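Long-range contacts in HepC.19480.a.B1 (Helicobacter pylori, PDB 6MTZ), which is of unknown function but is probably a metal-dependent phosphoesterase of the DHH family: residues R176-S181 with D195-L200; E183-M188 with S269-G274; L249-K254 with N280-Q285; G273-L278 with Y292-A297. One frame throughout, in Å; residues are numbered along the deposited sequence.

Contact 1. Residues R176-S181 with D195-L200; sequences RMITQS and DYKLKL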
loop_
_atom_site.group_PDB
_atom_site.type_symbol
_atom_site.label_atom_id
_atom_site.label_comp_id
_atom_site.label_asym_id
_atom_site.label_seq_id
_atom_site.Cartn_x
_atom_site.Cartn_y
_atom_site.Cartn_z
ATOM N N ARG A 176 -6.794 -8.707 -11.602
ATOM C CA ARG A 176 -5.397 -8.982 -11.919
ATOM C C ARG A 176 -4.585 -7.691 -12.001
ATOM O O ARG A 176 -3.419 -7.660 -11.600
ATOM C CB ARG A 176 -5.302 -9.769 -13.226
ATOM C CG ARG A 176 -3.867 -10.024 -13.726
ATOM C CD ARG A 176 -3.866 -11.087 -14.827
ATOM N NE ARG A 176 -4.932 -10.778 -15.771
ATOM C CZ ARG A 176 -4.785 -9.978 -16.822
ATOM N NH1 ARG A 176 -3.596 -9.447 -17.081
ATOM N NH2 ARG A 176 -5.822 -9.722 -17.615
ATOM N N MET A 177 -5.176 -6.611 -12.531
ATOM C CA MET A 177 -4.438 -5.350 -12.599
ATOM C C MET A 177 -3.949 -4.923 -11.219
ATOM O O MET A 177 -2.801 -4.480 -11.064
ATOM C CB MET A 177 -5.301 -4.247 -13.211
ATOM C CG MET A 177 -4.603 -2.859 -13.251
ATOM S SD MET A 177 -4.714 -1.865 -11.744
ATOM C CE MET A 177 -6.407 -1.280 -11.896
ATOM N N ILE A 178 -4.805 -5.049 -10.203
ATOM C CA ILE A 178 -4.430 -4.605 -8.865
ATOM C C ILE A 178 -3.343 -5.507 -8.293
ATOM O O ILE A 178 -2.406 -5.035 -7.637
ATOM C CB ILE A 178 -5.674 -4.554 -7.956
ATOM C CG1 ILE A 178 -6.571 -3.418 -8.397
ATOM C CG2 ILE A 178 -5.274 -4.373 -6.486
ATOM C CD1 ILE A 178 -5.918 -2.032 -8.195
ATOM N N THR A 179 -3.449 -6.816 -8.534
ATOM C CA THR A 179 -2.468 -7.761 -8.002
ATOM C C THR A 179 -1.085 -7.514 -8.592
ATOM O O THR A 179 -0.070 -7.668 -7.903
ATOM C CB THR A 179 -2.910 -9.199 -8.299
ATOM O OG1 THR A 179 -4.141 -9.495 -7.625
ATOM C CG2 THR A 179 -1.849 -10.176 -7.867
ATOM N N GLN A 180 -1.023 -7.140 -9.865
ATOM C CA GLN A 180 0.228 -7.107 -10.605
ATOM C C GLN A 180 0.810 -5.714 -10.730
ATOM O O GLN A 180 1.880 -5.561 -11.327
ATOM C CB GLN A 180 0.024 -7.711 -11.998
ATOM C CG GLN A 180 -0.189 -9.232 -11.948
ATOM C CD GLN A 180 -0.341 -9.873 -13.342
ATOM O OE1 GLN A 180 -0.548 -9.194 -14.352
ATOM N NE2 GLN A 180 -0.256 -11.177 -13.386
ATOM N N SER A 181 0.146 -4.690 -10.195
ATOM C CA SER A 181 0.696 -3.335 -10.249
ATOM C C SER A 181 1.587 -3.092 -9.026
ATOM O O SER A 181 1.340 -2.226 -8.194
ATOM C CB SER A 181 -0.420 -2.294 -10.374
ATOM O OG SER A 181 -1.432 -2.439 -9.365
ATOM N N ASP A 195 -1.828 5.939 -5.003
ATOM C CA ASP A 195 -2.186 6.851 -6.086
ATOM C C ASP A 195 -2.076 6.169 -7.441
ATOM O O ASP A 195 -2.933 6.348 -8.317
ATOM C CB ASP A 195 -1.275 8.080 -6.055
ATOM C CG ASP A 195 -1.540 8.983 -4.866
ATOM O OD1 ASP A 195 -2.494 8.724 -4.100
ATOM O OD2 ASP A 195 -0.791 9.961 -4.698
ATOM N N TYR A 196 -1.007 5.399 -7.633
ATOM C CA TYR A 196 -0.786 4.670 -8.877
ATOM C C TYR A 196 -1.924 3.687 -9.165
ATOM O O TYR A 196 -2.519 3.710 -10.248
ATOM C CB TYR A 196 0.560 3.960 -8.760
ATOM C CG TYR A 196 0.980 3.016 -9.854
ATOM C CD1 TYR A 196 0.933 3.374 -11.200
ATOM C CD2 TYR A 196 1.521 1.790 -9.518
ATOM C CE1 TYR A 196 1.373 2.479 -12.181
ATOM C CE2 TYR A 196 1.952 0.911 -10.462
ATOM C CZ TYR A 196 1.879 1.242 -11.789
ATOM O OH TYR A 196 2.350 0.302 -12.688
ATOM N N LYS A 197 -2.216 2.793 -8.215
ATOM C CA LYS A 197 -3.297 1.833 -8.411
ATOM C C LYS A 197 -4.613 2.552 -8.635
ATOM O O LYS A 197 -5.376 2.184 -9.532
ATOM C CB LYS A 197 -3.423 0.876 -7.211
ATOM C CG LYS A 197 -2.214 -0.041 -6.988
ATOM C CD LYS A 197 -2.401 -0.933 -5.774
ATOM C CE LYS A 197 -1.225 -1.856 -5.508
ATOM N NZ LYS A 197 -0.931 -2.775 -6.610
ATOM N N LEU A 198 -4.879 3.609 -7.857
ATOM C CA LEU A 198 -6.160 4.296 -7.992
ATOM C C LEU A 198 -6.254 5.024 -9.321
ATOM O O LEU A 198 -7.338 5.099 -9.916
ATOM C CB LEU A 198 -6.379 5.275 -6.840
ATOM C CG LEU A 198 -6.588 4.607 -5.479
ATOM C CD1 LEU A 198 -7.120 5.635 -4.514
ATOM C CD2 LEU A 198 -7.527 3.426 -5.600
ATOM N N LYS A 199 -5.138 5.581 -9.798
ATOM C CA LYS A 199 -5.137 6.163 -11.136
ATOM C C LYS A 199 -5.487 5.105 -12.175
ATOM O O LYS A 199 -6.348 5.321 -13.032
ATOM C CB LYS A 199 -3.776 6.788 -11.459
ATOM N N LEU A 200 -4.828 3.945 -12.107
ATOM C CA LEU A 200 -5.092 2.879 -13.075
ATOM C C LEU A 200 -6.547 2.427 -13.028
ATOM O O LEU A 200 -7.162 2.169 -14.072
ATOM C CB LEU A 200 -4.173 1.673 -12.808
ATOM C CG LEU A 200 -2.667 1.905 -13.002
ATOM C CD1 LEU A 200 -1.871 0.751 -12.445
ATOM C CD2 LEU A 200 -2.355 2.081 -14.487
#

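Contact 2. Residues E183-M188 with S269-G274; sequences ELNRFM and SYSMGG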
loop_
_atom_site.group_PDB
_atom_site.type_symbol
_atom_site.label_atom_id
_atom_site.label_comp_id
_atom_site.label_asym_id
_atom_site.label_seq_id
_atom_site.Cartn_x
_atom_site.Cartn_y
_atom_site.Cartn_z
ATOM N N GLU A 183 4.869 -2.303 -9.156
ATOM C CA GLU A 183 6.070 -1.570 -9.543
ATOM C C GLU A 183 6.519 -0.546 -8.504
ATOM O O GLU A 183 7.680 -0.145 -8.531
ATOM C CB GLU A 183 5.851 -0.866 -10.891
ATOM C CG GLU A 183 5.723 -1.805 -12.109
ATOM C CD GLU A 183 4.373 -2.494 -12.169
ATOM O OE1 GLU A 183 3.433 -2.003 -11.499
ATOM O OE2 GLU A 183 4.259 -3.530 -12.863
ATOM N N LEU A 184 5.625 -0.068 -7.630
ATOM C CA LEU A 184 6.002 0.801 -6.512
ATOM C C LEU A 184 5.813 0.022 -5.211
ATOM O O LEU A 184 4.672 -0.250 -4.799
ATOM C CB LEU A 184 5.177 2.091 -6.494
ATOM C CG LEU A 184 5.216 3.001 -7.735
ATOM C CD1 LEU A 184 4.276 4.193 -7.566
ATOM C CD2 LEU A 184 6.640 3.504 -8.044
ATOM N N ASN A 185 6.929 -0.312 -4.559
ATOM C CA ASN A 185 6.889 -1.027 -3.286
ATOM C C ASN A 185 5.939 -0.350 -2.305
ATOM O O ASN A 185 6.060 0.854 -2.028
ATOM C CB ASN A 185 8.293 -1.102 -2.676
ATOM C CG ASN A 185 8.312 -1.858 -1.356
ATOM O OD1 ASN A 185 8.148 -1.272 -0.292
ATOM N ND2 ASN A 185 8.528 -3.170 -1.425
ATOM N N ARG A 186 5.002 -1.143 -1.770
ATOM C CA ARG A 186 3.939 -0.584 -0.940
ATOM C C ARG A 186 4.476 -0.092 0.396
ATOM O O ARG A 186 4.051 0.964 0.888
ATOM C CB ARG A 186 2.827 -1.613 -0.719
ATOM C CG ARG A 186 1.616 -1.045 0.037
ATOM C CD ARG A 186 0.389 -2.003 0.026
ATOM N NE ARG A 186 0.604 -3.264 0.748
ATOM C CZ ARG A 186 0.348 -3.453 2.046
ATOM N NH1 ARG A 186 -0.144 -2.466 2.789
ATOM N NH2 ARG A 186 0.567 -4.635 2.605
ATOM N N PHE A 187 5.416 -0.832 0.995
ATOM C CA PHE A 187 5.948 -0.424 2.291
ATOM C C PHE A 187 6.698 0.896 2.181
ATOM O O PHE A 187 6.503 1.804 2.997
ATOM C CB PHE A 187 6.887 -1.485 2.871
ATOM C CG PHE A 187 7.434 -1.100 4.228
ATOM C CD1 PHE A 187 8.585 -0.342 4.347
ATOM C CD2 PHE A 187 6.744 -1.433 5.379
ATOM C CE1 PHE A 187 9.055 0.051 5.601
ATOM C CE2 PHE A 187 7.211 -1.053 6.622
ATOM C CZ PHE A 187 8.365 -0.310 6.735
ATOM N N MET A 188 7.585 1.011 1.192
ATOM C CA MET A 188 8.426 2.196 1.116
ATOM C C MET A 188 7.665 3.408 0.589
ATOM O O MET A 188 7.979 4.536 0.979
ATOM C CB MET A 188 9.654 1.917 0.243
ATOM C CG MET A 188 10.613 0.851 0.820
ATOM S SD MET A 188 11.358 1.294 2.397
ATOM C CE MET A 188 12.496 2.614 1.926
ATOM N N SER A 269 16.614 0.026 2.705
ATOM C CA SER A 269 15.205 -0.097 2.366
ATOM C C SER A 269 14.663 -1.392 2.967
ATOM O O SER A 269 15.413 -2.195 3.530
ATOM C CB SER A 269 15.006 -0.062 0.850
ATOM O OG SER A 269 15.461 -1.260 0.254
ATOM N N TYR A 270 13.351 -1.612 2.814
ATOM C CA TYR A 270 12.674 -2.737 3.457
ATOM C C TYR A 270 11.608 -3.310 2.546
ATOM O O TYR A 270 10.767 -2.561 2.043
ATOM C CB TYR A 270 12.023 -2.308 4.766
ATOM C CG TYR A 270 11.325 -3.405 5.537
ATOM C CD1 TYR A 270 12.055 -4.407 6.164
ATOM C CD2 TYR A 270 9.938 -3.401 5.698
ATOM C CE1 TYR A 270 11.441 -5.395 6.904
ATOM C CE2 TYR A 270 9.298 -4.398 6.448
ATOM C CZ TYR A 270 10.058 -5.392 7.044
ATOM O OH TYR A 270 9.450 -6.383 7.791
ATOM N N SER A 271 11.646 -4.630 2.348
ATOM C CA SER A 271 10.722 -5.427 1.532
ATOM C C SER A 271 10.856 -5.189 0.030
ATOM O O SER A 271 9.998 -5.650 -0.737
ATOM C CB SER A 271 9.256 -5.213 1.937
ATOM O OG SER A 271 8.742 -3.989 1.414
ATOM N N MET A 272 11.911 -4.525 -0.439
ATOM C CA MET A 272 11.930 -4.198 -1.869
ATOM C C MET A 272 12.262 -5.390 -2.760
ATOM O O MET A 272 11.911 -5.369 -3.946
ATOM C CB MET A 272 12.887 -3.045 -2.122
ATOM C CG MET A 272 12.413 -1.797 -1.388
ATOM S SD MET A 272 12.969 -0.247 -2.099
ATOM C CE MET A 272 12.059 -0.229 -3.652
ATOM N N GLY A 273 12.925 -6.415 -2.235
ATOM C CA GLY A 273 13.031 -7.695 -2.943
ATOM C C GLY A 273 14.275 -7.770 -3.826
ATOM O O GLY A 273 15.398 -7.817 -3.315
ATOM N N GLY A 274 14.067 -7.817 -5.142
ATOM C CA GLY A 274 15.167 -7.865 -6.092
ATOM C C GLY A 274 15.700 -6.478 -6.379
ATOM O O GLY A 274 14.998 -5.649 -6.965
HETATM O O HOH W 1 8.988 -4.135 -4.248
HETATM O O HOH W 2 6.095 -3.673 0.726
#

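Contact 3. Residues L249-K254 with N280-Q285; sequences LLSLKK and NLFLTQ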
loop_
_atom_site.group_PDB
_atom_site.type_symbol
_atom_site.label_atom_id
_atom_site.label_comp_id
_atom_site.label_asym_id
_atom_site.label_seq_id
_atom_site.Cartn_x
_atom_site.Cartn_y
_atom_site.Cartn_z
ATOM N N LEU A 249 11.810 8.465 -5.640
ATOM C CA LEU A 249 11.166 8.514 -4.332
ATOM C C LEU A 249 12.145 8.172 -3.217
ATOM O O LEU A 249 12.039 8.725 -2.118
ATOM C CB LEU A 249 9.959 7.580 -4.308
ATOM C CG LEU A 249 8.886 7.959 -5.335
ATOM C CD1 LEU A 249 7.768 6.911 -5.374
ATOM C CD2 LEU A 249 8.306 9.340 -5.029
ATOM N N LEU A 250 13.117 7.286 -3.479
ATOM C CA LEU A 250 14.117 6.983 -2.459
ATOM C C LEU A 250 15.039 8.169 -2.215
ATOM O O LEU A 250 15.468 8.392 -1.070
ATOM C CB LEU A 250 14.945 5.748 -2.856
ATOM C CG LEU A 250 14.238 4.387 -2.867
ATOM C CD1 LEU A 250 15.187 3.300 -3.331
ATOM C CD2 LEU A 250 13.649 4.056 -1.494
ATOM N N SER A 251 15.352 8.937 -3.270
ATOM C CA SER A 251 16.292 10.052 -3.132
ATOM C C SER A 251 15.791 11.074 -2.125
ATOM O O SER A 251 16.595 11.746 -1.474
ATOM C CB SER A 251 16.539 10.721 -4.488
ATOM O OG SER A 251 17.308 9.887 -5.330
ATOM N N LEU A 252 14.473 11.177 -1.954
ATOM C CA LEU A 252 13.923 12.074 -0.949
ATOM C C LEU A 252 14.004 11.514 0.466
ATOM O O LEU A 252 13.605 12.209 1.403
ATOM C CB LEU A 252 12.467 12.397 -1.278
ATOM C CG LEU A 252 12.083 12.629 -2.744
ATOM C CD1 LEU A 252 10.589 12.893 -2.831
ATOM C CD2 LEU A 252 12.868 13.768 -3.378
ATOM N N LYS A 253 14.500 10.286 0.648
ATOM C CA LYS A 253 14.530 9.618 1.948
ATOM C C LYS A 253 15.945 9.451 2.486
ATOM O O LYS A 253 16.145 8.695 3.446
ATOM C CB LYS A 253 13.851 8.241 1.846
ATOM C CG LYS A 253 12.340 8.259 1.578
ATOM C CD LYS A 253 11.808 6.837 1.334
ATOM C CE LYS A 253 10.352 6.833 0.938
ATOM N NZ LYS A 253 9.504 7.190 2.097
ATOM N N LYS A 254 16.929 10.136 1.892
ATOM C CA LYS A 254 18.330 9.858 2.197
ATOM C C LYS A 254 18.627 10.033 3.677
ATOM O O LYS A 254 19.412 9.275 4.257
ATOM C CB LYS A 254 19.250 10.757 1.360
ATOM C CG LYS A 254 19.247 10.422 -0.125
ATOM C CD LYS A 254 20.354 11.132 -0.890
ATOM C CE LYS A 254 20.060 12.612 -1.095
ATOM N NZ LYS A 254 21.069 13.242 -1.987
ATOM N N ASN A 280 21.728 -0.346 -8.313
ATOM C CA ASN A 280 22.682 0.177 -9.283
ATOM C C ASN A 280 22.311 1.598 -9.694
ATOM O O ASN A 280 23.172 2.483 -9.744
ATOM C CB ASN A 280 22.757 -0.739 -10.505
ATOM C CG ASN A 280 23.920 -0.385 -11.434
ATOM O OD1 ASN A 280 25.062 -0.755 -11.172
ATOM N ND2 ASN A 280 23.631 0.334 -12.519
ATOM N N LEU A 281 21.026 1.843 -9.958
ATOM C CA LEU A 281 20.585 3.184 -10.333
ATOM C C LEU A 281 20.681 4.156 -9.159
ATOM O O LEU A 281 21.096 5.305 -9.339
ATOM C CB LEU A 281 19.155 3.129 -10.867
ATOM C CG LEU A 281 18.557 4.432 -11.370
ATOM C CD1 LEU A 281 19.445 5.044 -12.480
ATOM C CD2 LEU A 281 17.156 4.154 -11.881
ATOM N N PHE A 282 20.303 3.722 -7.949
ATOM C CA PHE A 282 20.392 4.625 -6.805
ATOM C C PHE A 282 21.831 5.048 -6.563
ATOM O O PHE A 282 22.118 6.226 -6.319
ATOM C CB PHE A 282 19.838 3.984 -5.526
ATOM C CG PHE A 282 19.896 4.918 -4.342
ATOM C CD1 PHE A 282 21.020 4.979 -3.539
ATOM C CD2 PHE A 282 18.850 5.794 -4.085
ATOM C CE1 PHE A 282 21.081 5.870 -2.478
ATOM C CE2 PHE A 282 18.908 6.687 -3.034
ATOM C CZ PHE A 282 20.025 6.731 -2.235
ATOM N N LEU A 283 22.744 4.079 -6.573
ATOM C CA LEU A 283 24.140 4.381 -6.301
ATOM C C LEU A 283 24.740 5.264 -7.383
ATOM O O LEU A 283 25.570 6.126 -7.081
ATOM C CB LEU A 283 24.923 3.079 -6.147
ATOM C CG LEU A 283 24.493 2.280 -4.913
ATOM C CD1 LEU A 283 25.095 0.875 -4.882
ATOM C CD2 LEU A 283 24.843 3.042 -3.637
ATOM N N THR A 284 24.309 5.104 -8.635
ATOM C CA THR A 284 24.801 5.994 -9.684
ATOM C C THR A 284 24.298 7.420 -9.471
ATOM O O THR A 284 25.080 8.378 -9.507
ATOM C CB THR A 284 24.388 5.476 -11.062
ATOM O OG1 THR A 284 24.918 4.158 -11.262
ATOM C CG2 THR A 284 24.919 6.387 -12.143
ATOM N N GLN A 285 22.991 7.577 -9.242
ATOM C CA GLN A 285 22.410 8.900 -9.036
ATOM C C GLN A 285 22.866 9.542 -7.728
ATOM O O GLN A 285 22.781 10.769 -7.588
ATOM C CB GLN A 285 20.877 8.813 -9.052
ATOM C CG GLN A 285 20.232 8.419 -10.382
ATOM C CD GLN A 285 18.716 8.259 -10.258
ATOM O OE1 GLN A 285 18.172 8.240 -9.155
ATOM N NE2 GLN A 285 18.035 8.146 -11.391
#

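Contact 4. Residues G273-L278 with Y292-A297; sequences GGISVL and YIDVNA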
loop_
_atom_site.group_PDB
_atom_site.type_symbol
_atom_site.label_atom_id
_atom_site.label_comp_id
_atom_site.label_asym_id
_atom_site.label_seq_id
_atom_site.Cartn_x
_atom_site.Cartn_y
_atom_site.Cartn_z
ATOM N N GLY A 273 12.925 -6.415 -2.235
ATOM C CA GLY A 273 13.031 -7.695 -2.943
ATOM C C GLY A 273 14.275 -7.770 -3.826
ATOM O O GLY A 273 15.398 -7.817 -3.315
ATOM N N GLY A 274 14.067 -7.817 -5.142
ATOM C CA GLY A 274 15.167 -7.865 -6.092
ATOM C C GLY A 274 15.700 -6.478 -6.379
ATOM O O GLY A 274 14.998 -5.649 -6.965
ATOM N N ILE A 275 16.941 -6.208 -5.982
ATOM C CA ILE A 275 17.408 -4.836 -5.863
ATOM C C ILE A 275 18.544 -4.514 -6.827
ATOM O O ILE A 275 19.121 -3.426 -6.747
ATOM C CB ILE A 275 17.826 -4.530 -4.412
ATOM C CG1 ILE A 275 19.082 -5.319 -4.054
ATOM C CG2 ILE A 275 16.690 -4.876 -3.431
ATOM C CD1 ILE A 275 19.797 -4.751 -2.869
ATOM N N SER A 276 18.883 -5.422 -7.747
ATOM C CA SER A 276 20.046 -5.177 -8.600
ATOM C C SER A 276 19.865 -3.906 -9.436
ATOM O O SER A 276 20.652 -2.960 -9.326
ATOM C CB SER A 276 20.328 -6.393 -9.484
ATOM O OG SER A 276 20.873 -7.447 -8.708
ATOM N N VAL A 277 18.805 -3.843 -10.240
ATOM C CA VAL A 277 18.567 -2.653 -11.054
ATOM C C VAL A 277 18.373 -1.432 -10.163
ATOM O O VAL A 277 18.950 -0.364 -10.403
ATOM C CB VAL A 277 17.359 -2.863 -11.982
ATOM C CG1 VAL A 277 17.251 -1.698 -13.004
ATOM C CG2 VAL A 277 17.447 -4.222 -12.682
ATOM N N LEU A 278 17.572 -1.586 -9.106
ATOM C CA LEU A 278 17.253 -0.460 -8.235
ATOM C C LEU A 278 18.509 0.123 -7.602
ATOM O O LEU A 278 18.753 1.334 -7.669
ATOM C CB LEU A 278 16.273 -0.911 -7.146
ATOM C CG LEU A 278 15.939 0.191 -6.144
ATOM C CD1 LEU A 278 14.930 1.143 -6.765
ATOM C CD2 LEU A 278 15.427 -0.378 -4.850
ATOM N N TYR A 292 24.116 -0.319 -0.826
ATOM C CA TYR A 292 22.677 -0.367 -0.699
ATOM C C TYR A 292 22.349 -1.654 0.033
ATOM O O TYR A 292 22.977 -2.688 -0.213
ATOM C CB TYR A 292 22.006 -0.310 -2.087
ATOM C CG TYR A 292 20.512 -0.121 -2.039
ATOM C CD1 TYR A 292 19.673 -1.183 -1.748
ATOM C CD2 TYR A 292 19.939 1.123 -2.279
ATOM C CE1 TYR A 292 18.305 -1.018 -1.689
ATOM C CE2 TYR A 292 18.572 1.299 -2.219
ATOM C CZ TYR A 292 17.761 0.218 -1.925
ATOM O OH TYR A 292 16.400 0.365 -1.857
ATOM N N ILE A 293 21.398 -1.586 0.964
ATOM C CA ILE A 293 21.029 -2.760 1.743
ATOM C C ILE A 293 19.511 -2.796 1.868
ATOM O O ILE A 293 18.883 -1.792 2.217
ATOM C CB ILE A 293 21.728 -2.767 3.117
ATOM C CG1 ILE A 293 21.287 -3.970 3.953
ATOM C CG2 ILE A 293 21.503 -1.447 3.876
ATOM C CD1 ILE A 293 22.097 -4.151 5.229
ATOM N N ASP A 294 18.920 -3.938 1.525
ATOM C CA ASP A 294 17.495 -4.187 1.684
ATOM C C ASP A 294 17.305 -5.397 2.590
ATOM O O ASP A 294 18.022 -6.396 2.468
ATOM C CB ASP A 294 16.814 -4.427 0.327
ATOM C CG ASP A 294 15.312 -4.592 0.441
ATOM O OD1 ASP A 294 14.596 -3.580 0.630
ATOM O OD2 ASP A 294 14.845 -5.740 0.328
ATOM N N VAL A 295 16.352 -5.289 3.512
ATOM C CA VAL A 295 15.975 -6.374 4.411
ATOM C C VAL A 295 14.502 -6.684 4.189
ATOM O O VAL A 295 13.703 -5.787 3.902
ATOM C CB VAL A 295 16.233 -6.002 5.888
ATOM C CG1 VAL A 295 16.118 -7.230 6.781
ATOM C CG2 VAL A 295 17.596 -5.343 6.032
ATOM N N ASN A 296 14.134 -7.957 4.318
ATOM C CA ASN A 296 12.720 -8.320 4.281
ATOM C C ASN A 296 12.268 -8.771 5.671
ATOM O O ASN A 296 13.041 -8.777 6.629
ATOM C CB ASN A 296 12.438 -9.375 3.198
ATOM C CG ASN A 296 13.074 -10.740 3.488
ATOM O OD1 ASN A 296 13.497 -11.028 4.609
ATOM N ND2 ASN A 296 13.122 -11.597 2.455
ATOM N N ALA A 297 10.988 -9.147 5.771
ATOM C CA ALA A 297 10.371 -9.448 7.056
ATOM C C ALA A 297 10.927 -10.708 7.698
ATOM O O ALA A 297 10.741 -10.904 8.901
ATOM C CB ALA A 297 8.855 -9.590 6.888
HETATM O O HOH W 3 13.035 -7.557 0.284
#

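Contact 1. Residues R176-S181 with D195-L200
Lys-197 reaches from one helix to the closing residues of another and is gripped there by three oxygens, the polar centre of an antiparallel pair of helices consecutive in the chain. The two segments run at 159° to each other, and their axes pass 10.4 Å apart. The lysine chain is extended as far as CE and bends only at its last torsion, which turns NZ inward. That atom donates to Ile-178 O at 2.9 Å, lying in the plane of this carbonyl, and to Ser-181 O, where it sits well above the carbonyl plane instead. Its third acceptor is Ser-181 OG, 2.8 Å from Lys-197 NZ. The serine hydroxyl works in both directions, since it takes the lysine N-H and passes its own hydrogen to Met-177 O at 3.0 Å. A buried ammonium group is thus met entirely by oxygens at the C-terminal end of helix 168-180, where the helix dipole would be expected to favour a positive charge.

Apolar groups lie along the pair. Met-177 swings toward the second helix, its chain bent twice, and lays SD 3.7 Å from Leu-200 CB. Ile-178 CD1 rests on Lys-197 CB, the aliphatic root of the charged chain. Tyr-196 sends its hydroxyl to Glu-183, while the hydroxyl of Tyr-217, on helix 213-228, donates to Leu-200 O. Within the second segment Leu-200 CD1 lies over one face of the Tyr-196 ring, offset toward its rim, and the same methyl touches Ser-181 CB at 4.0 Å.

Contact 2. Residues E183-M188 with S269-G274
Tyr-270 drives the edge of its ring into the face of Phe-187, a T-shaped pair with centroids 4.7 Å apart and planes at 68°. Tyr-270 CD2 stands over the middle of the phenylalanine ring, almost equally far from all six carbons. Next to this pair Met-188 bends at its second and third torsions and carries CE on to Ser-269 CB. Its SD lies in the plane of the Phe-187 ring at the edge and takes a weak bond from Tyr-270 N at 3.5 Å, while Met-188 CG packs on Met-272 CG.

Asn-185 supplies the polar half. With CG anti to the backbone N (chi1 -179°), its amide is directed at the turn that follows strand 264-270. OD1 receives Met-188 N at 2.8 Å, an Asx motif within the loop between helices 168-180 and 190-203, where that loop meets the mixed sheet. ND2 turns the other way and donates to Ser-271 OG at 3.0 Å, nearly in the amide plane; a water also accepts from ND2 and donates to Met-272 O. Ser-271 OG passes its hydrogen to Tyr-270 O, and it accepts as well from a second water, which in turn takes the N-H of Phe-187.

Contact 3. Residues L249-K254 with N280-Q285
Ser-251 and Phe-282 bring their CA atoms to 7.7 Å where a type I beta turn, Ser-251 to Lys-254, lies beside helix 276-285. One ring carries nearly all of the meeting. A first torsion of -179° carries the phenyl group of Phe-282 away from its own helix toward the turn. Leu-250 CB approaches it obliquely, 4.1 Å from Phe-282 CE2. Two other groups come up to the rim of the ring near its plane: the backbone N of Ser-251, 4.2 Å from Phe-282 CE2, and Lys-254 CG, 4.3 Å from Phe-282 CZ. It is therefore the aliphatic part of the lysine that touches, and the contacts are all at 4.1 Å or more, mostly of carbon with the ring.

Polar ends nearby find their partners elsewhere. The hydroxyl of Ser-251 bonds to Thr-247 O one turn back, and Gln-285, only grazing Ser-251, has a weak bond to the side chain of Thr-247. Around the ring the packing continues beyond the two segments: Phe-289 meets Phe-282 edge-to-face, and Phe-267, from strand 264-270, inclines against it. The aromatic side chain thus fills the angle between helix 238-251, its own helix 276-285 and the mixed sheet.

Contact 4. Residues G273-L278 with Y292-A297
Ile-275 lays its CD1 methyl against the ring of Tyr-292, 3.7 Å from CD1 of that ring and oblique to it. The isoleucine divides its branches between two residues of one strand, because CG1 stands between the backbone N and the carbonyl carbon (chi1 68°) and CG2 is left to rest on Asp-294 CB at 3.8 Å. Farther along, Leu-278 CD2 comes up to the other end of the tyrosine, only 3.2 Å from Tyr-292 OH, whose polar partner is Ser-269.

These contacts close a beta-alpha-beta unit: strand 264-270 leads through the loop 271-275 into helix 276-285, and the chain returns in strand 291-295, parallel to the first and its neighbour in the sheet. Ile-275 is at the N-cap position, so this packing lies at the start of the crossover helix.

Asp-294 adds the polar tie. Gly-273 N donates to its OD2 at 3.3 Å, with a fairly straight N-H (162°) that meets the oxygen from well above the carboxylate plane. A water donates to the same Asp-294 OD2 at 2.6 Å and weakly accepts from Gly-273 N. The other oxygen, OD1, bonds to Met-272 N and Ser-269 OG. Backbone N-H groups of the loop thus bond to both carboxylate oxygens, which implies limited rotation of the carboxylate and a tie from Met-272 and Gly-273 to the strand.

In the fold
Contact 1 lies in the helical region after the parallel sheet, whereas contacts 2, 3 and 4 gather around the C-terminal mixed sheet. Contact 2 is the bridge: its loop follows helix 168-180 of contact 1, and the two touch at Tyr-196 CB and Leu-184 CD1 although their centres are 15 Å apart. Contacts 2 and 4, with centres 8 Å apart, share Gly-273 and Gly-274 and use neighbouring strands. Contact 3 uses the same helix 276-285 as contact 4, and its Leu-250 touches both Tyr-292 and Met-188. In sequence contacts 1 and 2 interleave, as do 2 and 3, then 3 and 4, so the linking helices and the mixed-sheet lobe, probably DHHA1-like, are fastened in overlapping steps.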